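Local coordinates for protein aldehyde dehydrogenase 12 (Zea mays, PDB 6D97) that probably oxidises L-glutamate gamma-semialdehyde to glutamate with NAD+ as the electron acceptor, the last step of proline catabolism in plants, at residues F129-I134 / A147-S152; S138-Q143 / N199-I204. One frame throughout, in Å; residues are numbered along the deposited sequence.

Interaction 1 packs helix 124-137 against helix 142-157, and interaction 2 ties the turn between those two helices to the loop that runs from strand 191-196 into helix 203-214. Their centres lie 7 Å apart and they share Glu148, which belongs to the helix pair but sends its carboxylate into the second contact: OE2 makes a salt bridge with Lys140 NZ at 2.9 Å, and OE1 probably accepts a hydrogen bond from Leu202 N at 2.8 Å. The bound NAD is nearer interaction 2, about 6 Å from the side chain of Asn199, against about 13 Å from that of Glu148. Interaction 2 thus lies close to the cofactor, with interaction 1 further from it.

Interaction 1 of 2, residues F129-I134 / A147-S152; sequences FFAKLI and AEVQVS
Val149 meets helix 124-137 with its two methyl groups, and CG2 does most of the touching. This methyl sits 3.8 Å from Phe130 CB, and at the same distance from the backbone N of Ala131. Having CG1 anti to the backbone N (chi1 -165°) leaves CG2 beside that N, where it faces the other helix. Ala131 and Val149 are the closest backbone pair, their CA atoms 6.6 Å apart. The small methyl of Ala131 and the short branched side chain of Val149 suit these consecutive helices, joined by a short turn, whose axes approach to 9.1 Å and run obliquely, in a largely antiparallel sense (132°). Phe130 offers only its CB here, since its ring leads away to Met234 and Leu237 of helix 229-240. Ile134, one turn further on, adds its CD1 at 4.1 Å from Val149 CG2.

A second kind of contact sets aliphatic carbon against a carboxylate. Glu148 is extended beyond CG and lies obliquely across Ile134, whose CG2 comes within 3.8 Å of OE2 and whose CD1 rests near CD. Buried as it is, this carboxylate has its polar partners outside the helix pair: OE1 accepts from the backbone N of Leu202 and Glu203, and OE2 pairs with Lys140. Replacing Glu148 by alanine is likely to strip Lys140 of its carboxylate mate, leave the N-H groups of Leu202 and Glu203 without this acceptor and open a gap beside Ile134.

Ser152 OG donates to Glu148 O at 2.7 Å, on the opposite carbonyl face from Ser152 N, so its own helix satisfies the buried hydroxyl. The chemistry implies an apolar seam between the helices, bordered by a buried negative charge that is probably stabilised by one lysine and two peptide N-H groups.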
loop_
_atom_site.group_PDB
_atom_site.type_symbol
_atom_site.label_atom_id
_atom_site.label_comp_id
_atom_site.label_asym_id
_atom_site.label_seq_id
_atom_site.Cartn_x
_atom_site.Cartn_y
_atom_site.Cartn_z
ATOM N N PHE A 129 -15.049 -27.674 23.179
ATOM C CA PHE A 129 -16.424 -27.256 23.435
ATOM C C PHE A 129 -17.092 -26.752 22.162
ATOM O O PHE A 129 -18.185 -27.199 21.798
ATOM C CB PHE A 129 -16.439 -26.175 24.518
ATOM C CG PHE A 129 -17.760 -25.481 24.671
ATOM C CD1 PHE A 129 -18.742 -26.006 25.492
ATOM C CD2 PHE A 129 -18.012 -24.290 24.006
ATOM C CE1 PHE A 129 -19.959 -25.368 25.641
ATOM C CE2 PHE A 129 -19.226 -23.646 24.147
ATOM C CZ PHE A 129 -20.202 -24.185 24.968
ATOM N N PHE A 130 -16.434 -25.827 21.460
ATOM C CA PHE A 130 -17.037 -25.248 20.264
ATOM C C PHE A 130 -17.091 -26.255 19.121
ATOM O O PHE A 130 -18.061 -26.279 18.357
ATOM C CB PHE A 130 -16.278 -23.989 19.849
ATOM C CG PHE A 130 -16.762 -22.746 20.537
ATOM C CD1 PHE A 130 -17.993 -22.196 20.211
ATOM C CD2 PHE A 130 -15.996 -22.134 21.517
ATOM C CE1 PHE A 130 -18.446 -21.054 20.838
ATOM C CE2 PHE A 130 -16.441 -20.989 22.145
ATOM C CZ PHE A 130 -17.669 -20.451 21.808
ATOM N N ALA A 131 -16.062 -27.096 18.985
ATOM C CA ALA A 131 -16.086 -28.123 17.950
ATOM C C ALA A 131 -17.247 -29.086 18.160
ATOM O O ALA A 131 -17.951 -29.442 17.209
ATOM C CB ALA A 131 -14.759 -28.877 17.927
ATOM N N LYS A 132 -17.466 -29.514 19.406
ATOM C CA LYS A 132 -18.565 -30.429 19.690
ATOM C C LYS A 132 -19.914 -29.754 19.498
ATOM O O LYS A 132 -20.839 -30.362 18.952
ATOM C CB LYS A 132 -18.446 -30.973 21.111
ATOM C CG LYS A 132 -17.995 -32.416 21.187
ATOM C CD LYS A 132 -16.625 -32.515 21.821
ATOM C CE LYS A 132 -16.252 -33.963 22.092
ATOM N NZ LYS A 132 -15.342 -34.097 23.262
ATOM N N LEU A 133 -20.049 -28.506 19.950
ATOM C CA LEU A 133 -21.310 -27.793 19.782
ATOM C C LEU A 133 -21.642 -27.602 18.308
ATOM O O LEU A 133 -22.803 -27.741 17.904
ATOM C CB LEU A 133 -21.254 -26.447 20.500
ATOM C CG LEU A 133 -22.593 -25.737 20.681
ATOM C CD1 LEU A 133 -23.600 -26.648 21.339
ATOM C CD2 LEU A 133 -22.404 -24.487 21.516
ATOM N N ILE A 134 -20.637 -27.272 17.493
ATOM C CA ILE A 134 -20.836 -27.152 16.049
ATOM C C ILE A 134 -21.359 -28.464 15.481
ATOM O O ILE A 134 -22.301 -28.491 14.678
ATOM C CB ILE A 134 -19.524 -26.729 15.361
ATOM C CG1 ILE A 134 -19.216 -25.261 15.652
ATOM C CG2 ILE A 134 -19.585 -26.983 13.860
ATOM C CD1 ILE A 134 -17.826 -24.844 15.219
ATOM N N ALA A 147 -11.569 -27.371 12.717
ATOM C CA ALA A 147 -10.965 -26.438 11.770
ATOM C C ALA A 147 -11.691 -25.102 11.779
ATOM O O ALA A 147 -11.072 -24.047 11.597
ATOM C CB ALA A 147 -10.965 -27.032 10.363
ATOM N N GLU A 148 -13.008 -25.125 11.988
ATOM C CA GLU A 148 -13.759 -23.878 12.087
ATOM C C GLU A 148 -13.302 -23.062 13.288
ATOM O O GLU A 148 -13.121 -21.843 13.189
ATOM C CB GLU A 148 -15.256 -24.175 12.180
ATOM C CG GLU A 148 -16.102 -23.443 11.158
ATOM C CD GLU A 148 -17.586 -23.540 11.449
ATOM O OE1 GLU A 148 -18.178 -22.521 11.872
ATOM O OE2 GLU A 148 -18.156 -24.636 11.251
ATOM N N VAL A 149 -13.092 -23.720 14.428
ATOM C CA VAL A 149 -12.643 -23.005 15.615
ATOM C C VAL A 149 -11.212 -22.516 15.436
ATOM O O VAL A 149 -10.857 -21.419 15.883
ATOM C CB VAL A 149 -12.783 -23.897 16.859
ATOM C CG1 VAL A 149 -12.667 -23.053 18.111
ATOM C CG2 VAL A 149 -14.107 -24.638 16.826
ATOM N N GLN A 150 -10.368 -23.321 14.787
ATOM C CA GLN A 150 -8.974 -22.938 14.592
ATOM C C GLN A 150 -8.864 -21.707 13.700
ATOM O O GLN A 150 -8.096 -20.781 13.993
ATOM C CB GLN A 150 -8.191 -24.110 14.002
ATOM C CG GLN A 150 -7.839 -25.181 15.017
ATOM C CD GLN A 150 -7.409 -26.483 14.369
ATOM O OE1 GLN A 150 -7.805 -26.790 13.243
ATOM N NE2 GLN A 150 -6.590 -27.254 15.078
ATOM N N VAL A 151 -9.620 -21.682 12.599
ATOM C CA VAL A 151 -9.653 -20.498 11.743
ATOM C C VAL A 151 -10.108 -19.285 12.542
ATOM O O VAL A 151 -9.508 -18.205 12.466
ATOM C CB VAL A 151 -10.563 -20.736 10.525
ATOM C CG1 VAL A 151 -10.834 -19.421 9.805
ATOM C CG2 VAL A 151 -9.944 -21.751 9.578
ATOM N N SER A 152 -11.183 -19.448 13.318
ATOM C CA SER A 152 -11.676 -18.361 14.157
ATOM C C SER A 152 -10.603 -17.890 15.130
ATOM O O SER A 152 -10.400 -16.683 15.311
ATOM C CB SER A 152 -12.926 -18.812 14.914
ATOM O OG SER A 152 -13.872 -19.385 14.031
#

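Interaction 2 of 2, residues S138-Q143 / N199-I204; sequences SPKSYQ and NFPLEI
Lys140 and Ser138 converge on one backbone atom, the carbonyl oxygen of Asn199. Lys140 NZ donates to it at 2.8 Å, nearly along the C=O axis (165° at the oxygen). Ser138 OG lies 3.2 Å from Asn199 O. A lysine suits this place because its long chain, bent at chi3 (77°), brings the ammonium across from the turn between the two helices. NZ also passes 3.8 Å from Phe200 CD1, the lysine chain crossing that side chain at about a right angle. Next to the hydroxyl, Ser138 CB packs 3.7 Å from Pro201 CG, the rigid ring giving the small serine an apolar surface.

Further out, the carboxylate of Glu148 holds the same ammonium, and Gln135 NE2 fixes the lysine backbone by binding Lys140 O. Asn199 ND2 bonds to Gln326 O. Ser141 OG caps helix 142-157 through Gln144 N and also bonds Thr547 OXT of the second subunit. The loop of Asn199 follows strand 191-196 of the parallel Rossmann-type sheet, just after the NAD-binding Thr196, and leads into the N-terminal end of helix 203-214. The buried ammonium thus spans a carbonyl and a carboxylate, probably balancing its charge while cross-linking the two loops.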
loop_
_atom_site.group_PDB
_atom_site.type_symbol
_atom_site.label_atom_id
_atom_site.label_comp_id
_atom_site.label_asym_id
_atom_site.label_seq_id
_atom_site.Cartn_x
_atom_site.Cartn_y
_atom_site.Cartn_z
ATOM N N SER A 138 -24.711 -28.449 13.219
ATOM C CA SER A 138 -24.324 -28.521 11.811
ATOM C C SER A 138 -23.426 -29.739 11.649
ATOM O O SER A 138 -22.194 -29.613 11.638
ATOM C CB SER A 138 -23.627 -27.242 11.348
ATOM O OG SER A 138 -23.289 -27.317 9.976
ATOM N N PRO A 139 -24.014 -30.929 11.509
ATOM C CA PRO A 139 -23.241 -32.176 11.613
ATOM C C PRO A 139 -22.115 -32.262 10.593
ATOM O O PRO A 139 -22.321 -32.098 9.387
ATOM C CB PRO A 139 -24.300 -33.261 11.384
ATOM C CG PRO A 139 -25.578 -32.614 11.821
ATOM C CD PRO A 139 -25.458 -31.186 11.387
ATOM N N LYS A 140 -20.916 -32.514 11.106
ATOM C CA LYS A 140 -19.699 -32.673 10.325
ATOM C C LYS A 140 -18.702 -33.387 11.226
ATOM O O LYS A 140 -18.915 -33.511 12.434
ATOM C CB LYS A 140 -19.162 -31.323 9.846
ATOM C CG LYS A 140 -18.823 -30.376 10.982
ATOM C CD LYS A 140 -18.297 -29.046 10.469
ATOM C CE LYS A 140 -19.422 -28.156 9.956
ATOM N NZ LYS A 140 -18.937 -26.805 9.550
ATOM N N SER A 141 -17.612 -33.864 10.630
ATOM C CA SER A 141 -16.621 -34.589 11.412
ATOM C C SER A 141 -16.001 -33.675 12.467
ATOM O O SER A 141 -16.052 -32.445 12.372
ATOM C CB SER A 141 -15.532 -35.166 10.509
ATOM O OG SER A 141 -14.620 -34.164 10.097
ATOM N N TYR A 142 -15.419 -34.297 13.495
ATOM C CA TYR A 142 -14.825 -33.528 14.585
ATOM C C TYR A 142 -13.694 -32.636 14.086
ATOM O O TYR A 142 -13.539 -31.503 14.554
ATOM C CB TYR A 142 -14.316 -34.462 15.681
ATOM C CG TYR A 142 -13.702 -33.737 16.861
ATOM C CD1 TYR A 142 -14.501 -33.183 17.850
ATOM C CD2 TYR A 142 -12.325 -33.600 16.983
ATOM C CE1 TYR A 142 -13.950 -32.520 18.930
ATOM C CE2 TYR A 142 -11.765 -32.939 18.061
ATOM C CZ TYR A 142 -12.579 -32.403 19.030
ATOM O OH TYR A 142 -12.012 -31.748 20.099
ATOM N N GLN A 143 -12.895 -33.128 13.138
ATOM C CA GLN A 143 -11.780 -32.331 12.638
ATOM C C GLN A 143 -12.268 -31.158 11.796
ATOM O O GLN A 143 -11.676 -30.072 11.835
ATOM C CB GLN A 143 -10.819 -33.215 11.842
ATOM C CG GLN A 143 -9.991 -34.154 12.710
ATOM C CD GLN A 143 -8.961 -34.934 11.916
ATOM O OE1 GLN A 143 -8.996 -36.164 11.874
ATOM N NE2 GLN A 143 -8.034 -34.220 11.282
ATOM N N ASN A 199 -24.232 -23.685 7.761
ATOM C CA ASN A 199 -23.179 -24.682 7.593
ATOM C C ASN A 199 -21.896 -24.336 8.344
ATOM O O ASN A 199 -21.148 -25.244 8.717
ATOM C CB ASN A 199 -22.896 -24.904 6.107
ATOM C CG ASN A 199 -22.469 -23.644 5.394
ATOM O OD1 ASN A 199 -22.913 -22.544 5.720
ATOM N ND2 ASN A 199 -21.598 -23.800 4.405
ATOM N N PHE A 200 -21.621 -23.055 8.591
ATOM C CA PHE A 200 -20.479 -22.644 9.409
ATOM C C PHE A 200 -21.007 -21.805 10.565
ATOM O O PHE A 200 -21.037 -20.566 10.487
ATOM C CB PHE A 200 -19.440 -21.886 8.585
ATOM C CG PHE A 200 -18.691 -22.755 7.609
ATOM C CD1 PHE A 200 -17.622 -23.532 8.030
ATOM C CD2 PHE A 200 -19.058 -22.799 6.273
ATOM C CE1 PHE A 200 -16.933 -24.336 7.141
ATOM C CE2 PHE A 200 -18.371 -23.600 5.376
ATOM C CZ PHE A 200 -17.309 -24.370 5.812
ATOM N N PRO A 201 -21.427 -22.439 11.664
ATOM C CA PRO A 201 -22.110 -21.697 12.736
ATOM C C PRO A 201 -21.208 -20.756 13.519
ATOM O O PRO A 201 -21.727 -19.945 14.298
ATOM C CB PRO A 201 -22.654 -22.813 13.644
ATOM C CG PRO A 201 -22.542 -24.082 12.843
ATOM C CD PRO A 201 -21.372 -23.883 11.938
ATOM N N LEU A 202 -19.890 -20.834 13.353
ATOM C CA LEU A 202 -18.965 -19.978 14.085
ATOM C C LEU A 202 -18.126 -19.101 13.170
ATOM O O LEU A 202 -18.094 -17.878 13.348
ATOM C CB LEU A 202 -18.042 -20.832 14.968
ATOM C CG LEU A 202 -16.989 -20.050 15.757
ATOM C CD1 LEU A 202 -17.656 -19.230 16.854
ATOM C CD2 LEU A 202 -15.944 -20.983 16.341
ATOM N N GLU A 203 -17.457 -19.698 12.181
ATOM C CA GLU A 203 -16.425 -18.993 11.425
ATOM C C GLU A 203 -16.990 -17.793 10.676
ATOM O O GLU A 203 -16.449 -16.685 10.764
ATOM C CB GLU A 203 -15.748 -19.959 10.452
ATOM C CG GLU A 203 -14.660 -19.337 9.601
ATOM C CD GLU A 203 -14.044 -20.339 8.644
ATOM O OE1 GLU A 203 -14.123 -21.555 8.923
ATOM O OE2 GLU A 203 -13.488 -19.918 7.610
ATOM N N ILE A 204 -18.068 -17.992 9.925
ATOM C CA ILE A 204 -18.620 -16.919 9.097
ATOM C C ILE A 204 -19.179 -15.802 9.976
ATOM O O ILE A 204 -18.760 -14.646 9.819
ATOM C CB ILE A 204 -19.681 -17.449 8.119
ATOM C CG1 ILE A 204 -19.055 -18.414 7.111
ATOM C CG2 ILE A 204 -20.369 -16.293 7.419
ATOM C CD1 ILE A 204 -20.067 -19.079 6.210
#